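Local coordinates for protein putative pyruvate dehydrogenase (Rhodopseudomonas palustris, PDB 3IC3) that is of unknown function, belongs to the uncharacterised DUF5076 family and, despite its name as a putative pyruvate dehydrogenase, has no established activity, at residues A[57-61]-A[75-79]. Numbering follows the deposited sequence.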
ATOM      1  N   ALA A  57       4.800   2.852   6.465  1.00 11.84           N
ATOM      2  CA  ALA A  57       6.175   3.291   6.695  1.00 12.08           C
ATOM      3  C   ALA A  57       6.645   2.923   8.089  1.00 12.07           C
ATOM      4  O   ALA A  57       7.778   2.442   8.270  1.00 11.86           O
ATOM      5  CB  ALA A  57       6.309   4.791   6.476  1.00 12.29           C
ATOM      6  N   ARG A  58       5.793   3.153   9.082  0.50 12.12           N
ATOM      7  CA  ARG A  58       6.179   2.892  10.461  0.50 12.34           C
ATOM      8  C   ARG A  58       6.298   1.394  10.687  0.50 12.52           C
ATOM      9  O   ARG A  58       7.259   0.928  11.298  0.50 12.48           O
ATOM     10  CB  ARG A  58       5.218   3.551  11.449  0.50 12.62           C
ATOM     11  CG  ARG A  58       5.314   5.078  11.510  0.50 13.49           C
ATOM     12  CD  ARG A  58       4.882   5.594  12.863  0.50 15.65           C
ATOM     13  NE  ARG A  58       4.724   7.047  12.915  0.50 17.97           N
ATOM     14  CZ  ARG A  58       5.710   7.909  13.138  0.50 18.73           C
ATOM     15  NH1 ARG A  58       6.947   7.484  13.320  0.50 19.45           N
ATOM     16  NH2 ARG A  58       5.455   9.207  13.167  0.50 20.41           N
ATOM     17  N   HIS A  59       5.346   0.631  10.161  1.00 12.42           N
ATOM     18  CA  HIS A  59       5.420  -0.810  10.248  1.00 12.95           C
ATOM     19  C   HIS A  59       6.714  -1.322   9.613  1.00 12.94           C
ATOM     20  O   HIS A  59       7.418  -2.135  10.220  1.00 13.28           O
ATOM     21  CB  HIS A  59       4.227  -1.482   9.594  1.00 13.40           C
ATOM     22  CG  HIS A  59       4.390  -2.957   9.491  1.00 14.35           C
ATOM     23  ND1 HIS A  59       4.111  -3.805  10.542  1.00 17.41           N
ATOM     24  CD2 HIS A  59       4.885  -3.729   8.500  1.00 15.31           C
ATOM     25  CE1 HIS A  59       4.381  -5.045  10.177  1.00 18.67           C
ATOM     26  NE2 HIS A  59       4.859  -5.023   8.946  1.00 14.60           N
ATOM     27  N   ALA A  60       7.046  -0.829   8.418  1.00 12.62           N
ATOM     28  CA  ALA A  60       8.269  -1.228   7.739  1.00 12.52           C
ATOM     29  C   ALA A  60       9.517  -0.896   8.550  1.00 12.08           C
ATOM     30  O   ALA A  60      10.458  -1.686   8.604  1.00 12.75           O
ATOM     31  CB  ALA A  60       8.382  -0.554   6.357  1.00 12.22           C
ATOM     32  N   ALA A  61       9.534   0.285   9.141  1.00 12.28           N
ATOM     33  CA  ALA A  61      10.689   0.734   9.938  1.00 13.24           C
ATOM     34  C   ALA A  61      10.896  -0.179  11.145  1.00 14.25           C
ATOM     35  O   ALA A  61      12.035  -0.564  11.468  1.00 14.37           O
ATOM     36  CB  ALA A  61      10.481   2.154  10.379  1.00 12.52           C
ATOM     37  N   ALA A  75      16.004   3.372  10.828  1.00 12.96           N
ATOM     38  CA  ALA A  75      15.320   2.573   9.800  1.00 12.81           C
ATOM     39  C   ALA A  75      14.271   3.406   9.052  1.00 12.47           C
ATOM     40  O   ALA A  75      14.165   3.328   7.822  1.00 11.94           O
ATOM     41  CB  ALA A  75      14.664   1.347  10.419  1.00 12.13           C
ATOM     42  N   LEU A  76      13.503   4.201   9.788  1.00 12.19           N
ATOM     43  CA  LEU A  76      12.498   5.026   9.147  1.00 12.32           C
ATOM     44  C   LEU A  76      13.164   6.059   8.237  1.00 12.05           C
ATOM     45  O   LEU A  76      12.717   6.256   7.124  1.00 10.02           O
ATOM     46  CB  LEU A  76      11.632   5.741  10.158  1.00 12.89           C
ATOM     47  CG  LEU A  76      10.465   6.535   9.584  1.00 13.53           C
ATOM     48  CD1 LEU A  76       9.465   5.634   8.834  1.00 11.94           C
ATOM     49  CD2 LEU A  76       9.812   7.248  10.775  1.00 14.54           C
ATOM     50  N   GLU A  77      14.240   6.692   8.706  1.00 11.93           N
ATOM     51  CA  GLU A  77      14.975   7.631   7.841  1.00 13.08           C
ATOM     52  C   GLU A  77      15.430   6.989   6.524  1.00 12.32           C
ATOM     53  O   GLU A  77      15.288   7.582   5.446  1.00 12.54           O
ATOM     54  CB  GLU A  77      16.187   8.225   8.591  1.00 13.60           C
ATOM     55  CG  GLU A  77      17.203   8.946   7.697  1.00 17.57           C
ATOM     56  CD  GLU A  77      16.685  10.235   7.052  1.00 24.89           C
ATOM     57  OE1 GLU A  77      15.630  10.743   7.500  1.00 27.86           O
ATOM     58  OE2 GLU A  77      17.366  10.772   6.113  1.00 27.99           O
ATOM     59  N   ARG A  78      15.982   5.786   6.618  1.00 11.88           N
ATOM     60  CA  ARG A  78      16.449   5.043   5.466  1.00 12.29           C
ATOM     61  C   ARG A  78      15.317   4.735   4.484  1.00 11.37           C
ATOM     62  O   ARG A  78      15.460   4.911   3.267  1.00 11.25           O
ATOM     63  CB  ARG A  78      17.111   3.728   5.902  1.00 12.85           C
ATOM     64  CG  ARG A  78      18.434   3.849   6.613  1.00 19.27           C
ATOM     65  CD  ARG A  78      19.545   4.394   5.730  1.00 24.96           C
ATOM     66  NE  ARG A  78      19.376   4.107   4.307  1.00 28.82           N
ATOM     67  CZ  ARG A  78      19.904   3.074   3.645  1.00 31.56           C
ATOM     68  NH1 ARG A  78      20.653   2.126   4.248  1.00 31.86           N
ATOM     69  NH2 ARG A  78      19.657   2.984   2.352  1.00 32.94           N
ATOM     70  N   ILE A  79      14.198   4.275   5.018  1.00 11.28           N
ATOM     71  CA  ILE A  79      13.015   4.008   4.189  1.00 10.71           C
ATOM     72  C   ILE A  79      12.522   5.278   3.474  1.00 10.36           C
ATOM     73  O   ILE A  79      12.262   5.233   2.256  1.00 10.76           O
ATOM     74  CB  ILE A  79      11.890   3.330   4.989  1.00 11.32           C
ATOM     75  CG1 ILE A  79      12.294   1.875   5.280  1.00 11.53           C
ATOM     76  CG2 ILE A  79      10.546   3.389   4.208  1.00 12.38           C
ATOM     77  CD1 ILE A  79      11.516   1.222   6.369  1.00 13.73           C
TER
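A61 and L76 meet at the centre of a helical hairpin, in which helices 46-66 and 72-87 are joined by a short connection and their segments 57-61 and 75-79 run at 122° between N-to-C directions. A61 CA and L76 CA lie 4.7 Å apart, a close approach made possible by alanines on the facing sides. The A61 methyl sits directly on the backbone of the second helix, with its CB 3.7 Å from L76 N, while A75 CB packs against A61 O at 3.4 Å.

L76 holds CG anti to its backbone N (chi1 -175°), which swings CD1 toward the first helix, 4.0 Å from A57 CB. I79 reaches across with its terminal methyl, CD1, which lies 3.6 Å from A60 CB. The second subunit closes over much of the interface, with its F83 on A57, its W49 on A60 and its L53 on I79.

No hydrogen bond links the two segments. At the margin, in one of two modelled conformers and so tentatively, the extended R58 chain crosses L76, with R58 NH1 3.8 Å from L76 CD2. On the buried side, I79 CD1 rests 3.5 Å from A61 N, whose hydrogen bond goes to A57 O within its own helix.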